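Peptidase S15/CocE/NonD (Thaumarchaeota archaeon SCGC AB-539-E09, PDB 4PF1) is a serine aminopeptidase of the alpha/beta-hydrolase fold, related to the X-Pro dipeptidyl-peptidases, that probably cleaves residues from the N-termini of peptides. Local coordinates at residues Q487-A501 with L547-Q561. Residues are numbered along the deposited sequence; the frame is centred on the assembly and turned at random.
Sequences QPVARLFASTSGSDA and LVPDKVLEYRIPLPQ
F493 and E554 lie side by side on one face of an antiparallel strand pair. The extended E554 chain runs over the F493 ring, with E554 CG 4.0 Å from the ring centroid in a CH-pi contact. CG of F493 stands anti to its carbonyl carbon (chi1 -70°), which tips the ring toward E554, while F493 CB meets V552 CG1. With an alanine here, the E554 methylenes would probably lose their aromatic bed and a gap would open beside V552. Farther along this face, V489 CG1 packs over the guanidinium of R556, near its rim. R491 turns its own guanidinium to D405 and E621.

The opposite face is mostly apolar. The small A490 lets I557 come close, CB to CB at 4.0 Å. L492 CD2 touches both I557 CD1 and Y555 CD1, and W503 covers L492 and A494. Water 1 links Y555 OH to A494 O.

Beyond the strands, L547 CD1 rests against T496 CG2, 3.8 Å away, and against A501. L547 N bonds to S499 O at 2.7 Å. Strand 606-625 flanks 489-496 on its other side. The strand pair belongs to the C-terminal non-catalytic domain, a beta-sandwich of jelly-roll type in S15 peptidases.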
ATOM      1  N   GLN A 487      24.279   9.434  28.130  1.00 16.98           N
ATOM      2  CA  GLN A 487      23.775   8.127  28.509  1.00 16.21           C
ATOM      3  C   GLN A 487      22.924   8.207  29.784  1.00 18.98           C
ATOM      4  O   GLN A 487      23.451   8.522  30.851  1.00 18.47           O
ATOM      5  CB  GLN A 487      24.942   7.128  28.682  1.00 17.48           C
ATOM      6  CG  GLN A 487      24.551   5.809  29.354  1.00 26.91           C
ATOM      7  CD  GLN A 487      25.547   4.718  29.092  1.00 38.78           C
ATOM      8  OE1 GLN A 487      26.652   4.705  29.644  1.00 33.73           O
ATOM      9  NE2 GLN A 487      25.164   3.757  28.267  1.00 28.15           N
ATOM     10  N   PRO A 488      21.608   7.884  29.698  1.00 14.80           N
ATOM     11  CA  PRO A 488      20.797   7.816  30.920  1.00 14.66           C
ATOM     12  C   PRO A 488      21.171   6.574  31.729  1.00 18.69           C
ATOM     13  O   PRO A 488      21.553   5.558  31.149  1.00 18.15           O
ATOM     14  CB  PRO A 488      19.357   7.725  30.397  1.00 16.01           C
ATOM     15  CG  PRO A 488      19.446   7.832  28.888  1.00 19.94           C
ATOM     16  CD  PRO A 488      20.831   7.463  28.517  1.00 15.66           C
ATOM     17  N   VAL A 489      21.114   6.665  33.059  1.00 15.70           N
ATOM     18  CA  VAL A 489      21.441   5.532  33.926  1.00 15.88           C
ATOM     19  C   VAL A 489      20.267   5.281  34.872  1.00 20.69           C
ATOM     20  O   VAL A 489      19.827   6.194  35.575  1.00 20.02           O
ATOM     21  CB  VAL A 489      22.785   5.720  34.691  1.00 20.10           C
ATOM     22  CG1 VAL A 489      23.024   4.580  35.683  1.00 19.94           C
ATOM     23  CG2 VAL A 489      23.962   5.837  33.720  1.00 19.92           C
ATOM     24  N   ALA A 490      19.734   4.054  34.853  1.00 17.93           N
ATOM     25  CA  ALA A 490      18.632   3.684  35.721  1.00 17.79           C
ATOM     26  C   ALA A 490      19.162   3.224  37.069  1.00 21.98           C
ATOM     27  O   ALA A 490      19.927   2.253  37.141  1.00 21.75           O
ATOM     28  CB  ALA A 490      17.793   2.588  35.078  1.00 18.17           C
ATOM     29  N   ARG A 491      18.815   3.965  38.131  1.00 18.11           N
ATOM     30  CA  ARG A 491      19.168   3.595  39.494  1.00 18.28           C
ATOM     31  C   ARG A 491      17.940   2.932  40.068  1.00 21.15           C
ATOM     32  O   ARG A 491      17.022   3.613  40.525  1.00 20.27           O
ATOM     33  CB  ARG A 491      19.623   4.817  40.308  1.00 19.36           C
ATOM     34  CG  ARG A 491      20.278   4.447  41.635  1.00 28.53           C
ATOM     35  CD  ARG A 491      20.774   5.666  42.385  1.00 35.73           C
ATOM     36  NE  ARG A 491      19.678   6.432  42.980  1.00 43.61           N
ATOM     37  CZ  ARG A 491      19.311   7.647  42.583  1.00 54.35           C
ATOM     38  NH1 ARG A 491      19.961   8.256  41.597  1.00 41.20           N
ATOM     39  NH2 ARG A 491      18.296   8.266  43.171  1.00 35.86           N
ATOM     40  N   LEU A 492      17.850   1.612  39.891  1.00 17.59           N
ATOM     41  CA  LEU A 492      16.670   0.849  40.258  1.00 16.96           C
ATOM     42  C   LEU A 492      16.830   0.135  41.591  1.00 19.94           C
ATOM     43  O   LEU A 492      17.752  -0.658  41.768  1.00 19.22           O
ATOM     44  CB  LEU A 492      16.346  -0.166  39.141  1.00 16.76           C
ATOM     45  CG  LEU A 492      15.144  -1.086  39.379  1.00 21.77           C
ATOM     46  CD1 LEU A 492      13.830  -0.364  39.081  1.00 22.13           C
ATOM     47  CD2 LEU A 492      15.259  -2.350  38.550  1.00 23.25           C
ATOM     48  N   PHE A 493      15.905   0.412  42.521  1.00 15.83           N
ATOM     49  CA  PHE A 493      15.821  -0.268  43.806  1.00 15.61           C
ATOM     50  C   PHE A 493      14.626  -1.195  43.725  1.00 18.80           C
ATOM     51  O   PHE A 493      13.483  -0.729  43.673  1.00 18.04           O
ATOM     52  CB  PHE A 493      15.692   0.738  44.965  1.00 17.56           C
ATOM     53  CG  PHE A 493      16.936   1.551  45.235  1.00 18.95           C
ATOM     54  CD1 PHE A 493      17.911   1.091  46.111  1.00 22.27           C
ATOM     55  CD2 PHE A 493      17.124   2.787  44.630  1.00 20.50           C
ATOM     56  CE1 PHE A 493      19.050   1.856  46.381  1.00 23.32           C
ATOM     57  CE2 PHE A 493      18.278   3.535  44.872  1.00 23.55           C
ATOM     58  CZ  PHE A 493      19.228   3.069  45.755  1.00 22.22           C
ATOM     59  N   ALA A 494      14.883  -2.498  43.584  1.00 15.33           N
ATOM     60  CA  ALA A 494      13.806  -3.455  43.383  1.00 14.75           C
ATOM     61  C   ALA A 494      13.966  -4.729  44.209  1.00 18.96           C
ATOM     62  O   ALA A 494      15.085  -5.166  44.488  1.00 18.57           O
ATOM     63  CB  ALA A 494      13.700  -3.808  41.909  1.00 14.69           C
ATOM     64  N   SER A 495      12.828  -5.335  44.573  1.00 15.80           N
ATOM     65  CA  SER A 495      12.782  -6.602  45.290  1.00 16.04           C
ATOM     66  C   SER A 495      11.964  -7.617  44.501  1.00 19.00           C
ATOM     67  O   SER A 495      11.024  -7.242  43.799  1.00 18.20           O
ATOM     68  CB  SER A 495      12.200  -6.415  46.690  1.00 20.24           C
ATOM     69  OG  SER A 495      10.811  -6.125  46.655  1.00 28.79           O
ATOM     70  N   THR A 496      12.331  -8.893  44.605  1.00 15.72           N
ATOM     71  CA  THR A 496      11.610  -9.993  43.964  1.00 15.40           C
ATOM     72  C   THR A 496      11.375 -11.099  44.980  1.00 19.63           C
ATOM     73  O   THR A 496      12.214 -11.312  45.857  1.00 19.91           O
ATOM     74  CB  THR A 496      12.360 -10.515  42.709  1.00 22.74           C
ATOM     75  OG1 THR A 496      11.657 -11.651  42.187  1.00 18.92           O
ATOM     76  CG2 THR A 496      13.815 -10.903  42.993  1.00 23.01           C
ATOM     77  N   SER A 497      10.252 -11.824  44.852  1.00 15.80           N
ATOM     78  CA  SER A 497       9.975 -12.960  45.732  1.00 16.05           C
ATOM     79  C   SER A 497      10.779 -14.205  45.279  1.00 19.58           C
ATOM     80  O   SER A 497      10.807 -15.208  45.990  1.00 20.22           O
ATOM     81  CB  SER A 497       8.478 -13.259  45.783  1.00 19.33           C
ATOM     82  OG  SER A 497       7.947 -13.540  44.499  1.00 25.44           O
ATOM     83  N   GLY A 498      11.441 -14.104  44.121  1.00 15.21           N
ATOM     84  CA  GLY A 498      12.278 -15.166  43.566  1.00 15.31           C
ATOM     85  C   GLY A 498      13.758 -15.009  43.878  1.00 19.46           C
ATOM     86  O   GLY A 498      14.141 -14.112  44.636  1.00 20.11           O
ATOM     87  N   SER A 499      14.606 -15.891  43.302  1.00 15.27           N
ATOM     88  CA  SER A 499      16.062 -15.874  43.533  1.00 14.95           C
ATOM     89  C   SER A 499      16.849 -15.398  42.297  1.00 18.59           C
ATOM     90  O   SER A 499      18.082 -15.345  42.330  1.00 17.53           O
ATOM     91  CB  SER A 499      16.566 -17.237  44.001  1.00 17.16           C
ATOM     92  OG  SER A 499      15.886 -18.317  43.385  1.00 24.21           O
ATOM     93  N   ASP A 500      16.130 -15.022  41.227  1.00 15.89           N
ATOM     94  CA  ASP A 500      16.700 -14.448  40.002  1.00 15.35           C
ATOM     95  C   ASP A 500      15.631 -13.598  39.315  1.00 19.28           C
ATOM     96  O   ASP A 500      14.442 -13.790  39.579  1.00 18.24           O
ATOM     97  CB  ASP A 500      17.253 -15.538  39.053  1.00 16.92           C
ATOM     98  CG  ASP A 500      18.333 -15.050  38.084  1.00 25.37           C
ATOM     99  OD1 ASP A 500      18.459 -13.815  37.896  1.00 25.85           O
ATOM    100  OD2 ASP A 500      19.031 -15.900  37.498  1.00 28.14           O
ATOM    101  N   ALA A 501      16.052 -12.608  38.495  1.00 16.16           N
ATOM    102  CA  ALA A 501      15.125 -11.705  37.801  1.00 15.84           C
ATOM    103  C   ALA A 501      15.802 -10.924  36.707  1.00 18.96           C
ATOM    104  O   ALA A 501      16.974 -10.590  36.826  1.00 18.71           O
ATOM    105  CB  ALA A 501      14.497 -10.724  38.791  1.00 16.68           C
ATOM    106  N   LEU A 547      19.675 -13.828  43.917  1.00 20.57           N
ATOM    107  CA  LEU A 547      19.081 -12.680  44.598  1.00 20.08           C
ATOM    108  C   LEU A 547      18.445 -13.145  45.899  1.00 24.01           C
ATOM    109  O   LEU A 547      17.835 -14.219  45.933  1.00 23.61           O
ATOM    110  CB  LEU A 547      18.024 -11.976  43.715  1.00 19.46           C
ATOM    111  CG  LEU A 547      18.475 -11.481  42.329  1.00 23.57           C
ATOM    112  CD1 LEU A 547      17.293 -10.995  41.521  1.00 22.74           C
ATOM    113  CD2 LEU A 547      19.528 -10.384  42.441  1.00 26.15           C
ATOM    114  N   VAL A 548      18.600 -12.361  46.977  1.00 21.00           N
ATOM    115  CA  VAL A 548      17.978 -12.685  48.263  1.00 21.69           C
ATOM    116  C   VAL A 548      16.469 -12.425  48.118  1.00 25.12           C
ATOM    117  O   VAL A 548      16.084 -11.311  47.745  1.00 24.39           O
ATOM    118  CB  VAL A 548      18.606 -11.897  49.451  1.00 26.37           C
ATOM    119  CG1 VAL A 548      17.857 -12.168  50.755  1.00 26.47           C
ATOM    120  CG2 VAL A 548      20.090 -12.223  49.605  1.00 26.77           C
ATOM    121  N   PRO A 549      15.604 -13.454  48.314  1.00 21.44           N
ATOM    122  CA  PRO A 549      14.159 -13.237  48.128  1.00 20.73           C
ATOM    123  C   PRO A 549      13.597 -12.165  49.058  1.00 24.62           C
ATOM    124  O   PRO A 549      13.994 -12.083  50.222  1.00 24.67           O
ATOM    125  CB  PRO A 549      13.549 -14.613  48.424  1.00 22.58           C
ATOM    126  CG  PRO A 549      14.671 -15.580  48.251  1.00 27.17           C
ATOM    127  CD  PRO A 549      15.889 -14.848  48.709  1.00 23.07           C
ATOM    128  N   ASP A 550      12.719 -11.297  48.502  1.00 20.77           N
ATOM    129  CA  ASP A 550      11.994 -10.208  49.179  1.00 20.90           C
ATOM    130  C   ASP A 550      12.899  -9.044  49.666  1.00 24.48           C
ATOM    131  O   ASP A 550      12.387  -8.106  50.279  1.00 24.77           O
ATOM    132  CB  ASP A 550      11.140 -10.750  50.349  1.00 23.61           C
ATOM    133  CG  ASP A 550      10.249 -11.922  49.970  1.00 36.16           C
ATOM    134  OD1 ASP A 550       9.582 -11.845  48.913  1.00 37.12           O
ATOM    135  OD2 ASP A 550      10.222 -12.913  50.726  1.00 43.67           O
ATOM    136  N   LYS A 551      14.209  -9.071  49.357  1.00 20.31           N
ATOM    137  CA  LYS A 551      15.129  -8.004  49.775  1.00 20.15           C
ATOM    138  C   LYS A 551      15.214  -6.895  48.709  1.00 22.79           C
ATOM    139  O   LYS A 551      15.349  -7.195  47.522  1.00 22.01           O
ATOM    140  CB  LYS A 551      16.528  -8.575  50.076  1.00 23.05           C
ATOM    141  CG  LYS A 551      17.477  -7.552  50.696  1.00 36.55           C
ATOM    142  CD  LYS A 551      18.826  -8.145  51.061  1.00 44.72           C
ATOM    143  CE  LYS A 551      19.836  -7.072  51.405  1.00 54.11           C
ATOM    144  NZ  LYS A 551      19.444  -6.294  52.616  1.00 63.81           N
ATOM    145  N   VAL A 552      15.134  -5.615  49.140  1.00 18.93           N
ATOM    146  CA  VAL A 552      15.228  -4.463  48.228  1.00 18.24           C
ATOM    147  C   VAL A 552      16.692  -4.300  47.821  1.00 22.19           C
ATOM    148  O   VAL A 552      17.533  -3.967  48.664  1.00 22.17           O
ATOM    149  CB  VAL A 552      14.644  -3.151  48.828  1.00 22.02           C
ATOM    150  CG1 VAL A 552      14.527  -2.063  47.760  1.00 21.20           C
ATOM    151  CG2 VAL A 552      13.293  -3.397  49.494  1.00 21.80           C
ATOM    152  N   LEU A 553      17.001  -4.590  46.547  1.00 18.39           N
ATOM    153  CA  LEU A 553      18.374  -4.524  46.035  1.00 18.28           C
ATOM    154  C   LEU A 553      18.547  -3.412  45.001  1.00 21.29           C
ATOM    155  O   LEU A 553      17.625  -3.120  44.231  1.00 19.69           O
ATOM    156  CB  LEU A 553      18.799  -5.878  45.432  1.00 18.15           C
ATOM    157  CG  LEU A 553      18.745  -7.085  46.375  1.00 23.30           C
ATOM    158  CD1 LEU A 553      18.755  -8.380  45.596  1.00 23.52           C
ATOM    159  CD2 LEU A 553      19.882  -7.057  47.386  1.00 26.12           C
ATOM    160  N   GLU A 554      19.748  -2.809  44.975  1.00 18.06           N
ATOM    161  CA  GLU A 554      20.094  -1.723  44.063  1.00 17.28           C
ATOM    162  C   GLU A 554      20.720  -2.264  42.779  1.00 20.33           C
ATOM    163  O   GLU A 554      21.627  -3.096  42.832  1.00 20.47           O
ATOM    164  CB  GLU A 554      21.054  -0.733  44.751  1.00 19.00           C
ATOM    165  CG  GLU A 554      21.305   0.541  43.955  1.00 26.56           C
ATOM    166  CD  GLU A 554      22.247   1.549  44.589  1.00 38.03           C
ATOM    167  OE1 GLU A 554      22.593   1.392  45.783  1.00 31.21           O
ATOM    168  OE2 GLU A 554      22.628   2.512  43.886  1.00 29.21           O
ATOM    169  N   TYR A 555      20.249  -1.752  41.632  1.00 15.51           N
ATOM    170  CA  TYR A 555      20.730  -2.093  40.293  1.00 14.78           C
ATOM    171  C   TYR A 555      21.175  -0.836  39.562  1.00 19.73           C
ATOM    172  O   TYR A 555      20.507   0.196  39.648  1.00 19.65           O
ATOM    173  CB  TYR A 555      19.623  -2.790  39.471  1.00 14.49           C
ATOM    174  CG  TYR A 555      19.127  -4.085  40.068  1.00 14.97           C
ATOM    175  CD1 TYR A 555      18.125  -4.092  41.036  1.00 17.05           C
ATOM    176  CD2 TYR A 555      19.632  -5.310  39.642  1.00 14.93           C
ATOM    177  CE1 TYR A 555      17.668  -5.283  41.594  1.00 17.19           C
ATOM    178  CE2 TYR A 555      19.166  -6.508  40.176  1.00 15.69           C
ATOM    179  CZ  TYR A 555      18.195  -6.489  41.164  1.00 20.97           C
ATOM    180  OH  TYR A 555      17.734  -7.663  41.695  1.00 20.75           O
ATOM    181  N   ARG A 556      22.295  -0.919  38.844  1.00 17.60           N
ATOM    182  CA  ARG A 556      22.781   0.175  38.014  1.00 17.96           C
ATOM    183  C   ARG A 556      22.630  -0.264  36.571  1.00 21.44           C
ATOM    184  O   ARG A 556      23.292  -1.215  36.151  1.00 21.23           O
ATOM    185  CB  ARG A 556      24.237   0.543  38.354  1.00 19.88           C
ATOM    186  CG  ARG A 556      24.588   1.987  38.001  1.00 31.57           C
ATOM    187  CD  ARG A 556      26.079   2.254  38.094  1.00 41.73           C
ATOM    188  NE  ARG A 556      26.710   2.270  36.774  1.00 47.06           N
ATOM    189  CZ  ARG A 556      27.045   3.377  36.118  1.00 57.73           C
ATOM    190  NH1 ARG A 556      26.835   4.569  36.664  1.00 45.84           N
ATOM    191  NH2 ARG A 556      27.604   3.301  34.918  1.00 40.75           N
ATOM    192  N   ILE A 557      21.671   0.333  35.846  1.00 17.58           N
ATOM    193  CA  ILE A 557      21.390  -0.068  34.468  1.00 16.48           C
ATOM    194  C   ILE A 557      21.649   1.109  33.507  1.00 19.68           C
ATOM    195  O   ILE A 557      20.762   1.947  33.299  1.00 18.80           O
ATOM    196  CB  ILE A 557      19.951  -0.664  34.299  1.00 19.27           C
ATOM    197  CG1 ILE A 557      19.629  -1.710  35.393  1.00 20.43           C
ATOM    198  CG2 ILE A 557      19.764  -1.268  32.898  1.00 19.27           C
ATOM    199  CD1 ILE A 557      18.123  -1.926  35.654  1.00 29.16           C
ATOM    200  N   PRO A 558      22.866   1.187  32.909  1.00 15.72           N
ATOM    201  CA  PRO A 558      23.117   2.235  31.906  1.00 14.93           C
ATOM    202  C   PRO A 558      22.266   1.961  30.672  1.00 17.22           C
ATOM    203  O   PRO A 558      22.109   0.803  30.283  1.00 15.52           O
ATOM    204  CB  PRO A 558      24.624   2.113  31.611  1.00 17.04           C
ATOM    205  CG  PRO A 558      25.167   1.128  32.632  1.00 22.04           C
ATOM    206  CD  PRO A 558      24.013   0.267  33.025  1.00 17.51           C
ATOM    207  N   LEU A 559      21.647   3.005  30.111  1.00 13.63           N
ATOM    208  CA  LEU A 559      20.734   2.841  28.986  1.00 12.99           C
ATOM    209  C   LEU A 559      21.314   3.424  27.687  1.00 15.34           C
ATOM    210  O   LEU A 559      22.208   4.268  27.752  1.00 14.82           O
ATOM    211  CB  LEU A 559      19.374   3.489  29.322  1.00 13.22           C
ATOM    212  CG  LEU A 559      18.600   2.843  30.487  1.00 17.80           C
ATOM    213  CD1 LEU A 559      17.569   3.795  31.052  1.00 17.81           C
ATOM    214  CD2 LEU A 559      17.946   1.528  30.068  1.00 19.16           C
ATOM    215  N   PRO A 560      20.820   2.992  26.491  1.00 11.53           N
ATOM    216  CA  PRO A 560      21.370   3.530  25.227  1.00 10.95           C
ATOM    217  C   PRO A 560      21.381   5.059  25.170  1.00 13.04           C
ATOM    218  O   PRO A 560      20.549   5.710  25.794  1.00 12.36           O
ATOM    219  CB  PRO A 560      20.436   2.948  24.166  1.00 12.21           C
ATOM    220  CG  PRO A 560      19.938   1.686  24.759  1.00 16.70           C
ATOM    221  CD  PRO A 560      19.795   1.955  26.230  1.00 12.69           C
ATOM    222  N   GLN A 561      22.329   5.620  24.416  1.00  8.73           N
ATOM    223  CA  GLN A 561      22.527   7.067  24.278  1.00  8.70           C
ATOM    224  C   GLN A 561      21.271   7.793  23.829  1.00 13.22           C
ATOM    225  O   GLN A 561      20.439   7.228  23.107  1.00 11.53           O
ATOM    226  CB  GLN A 561      23.669   7.381  23.288  1.00  9.44           C
ATOM    227  CG  GLN A 561      24.986   6.667  23.583  1.00 16.63           C
ATOM    228  CD  GLN A 561      25.529   6.910  24.974  1.00 28.23           C
ATOM    229  OE1 GLN A 561      25.609   8.046  25.456  1.00 17.94           O
ATOM    230  NE2 GLN A 561      25.963   5.842  25.627  1.00 22.93           N
TER
HETATM  231  O   HOH W   1      15.800  -7.760  43.527  1.00 13.49           O
HETATM  232  O   HOH W   2      15.197  -9.211  45.755  1.00 12.14           O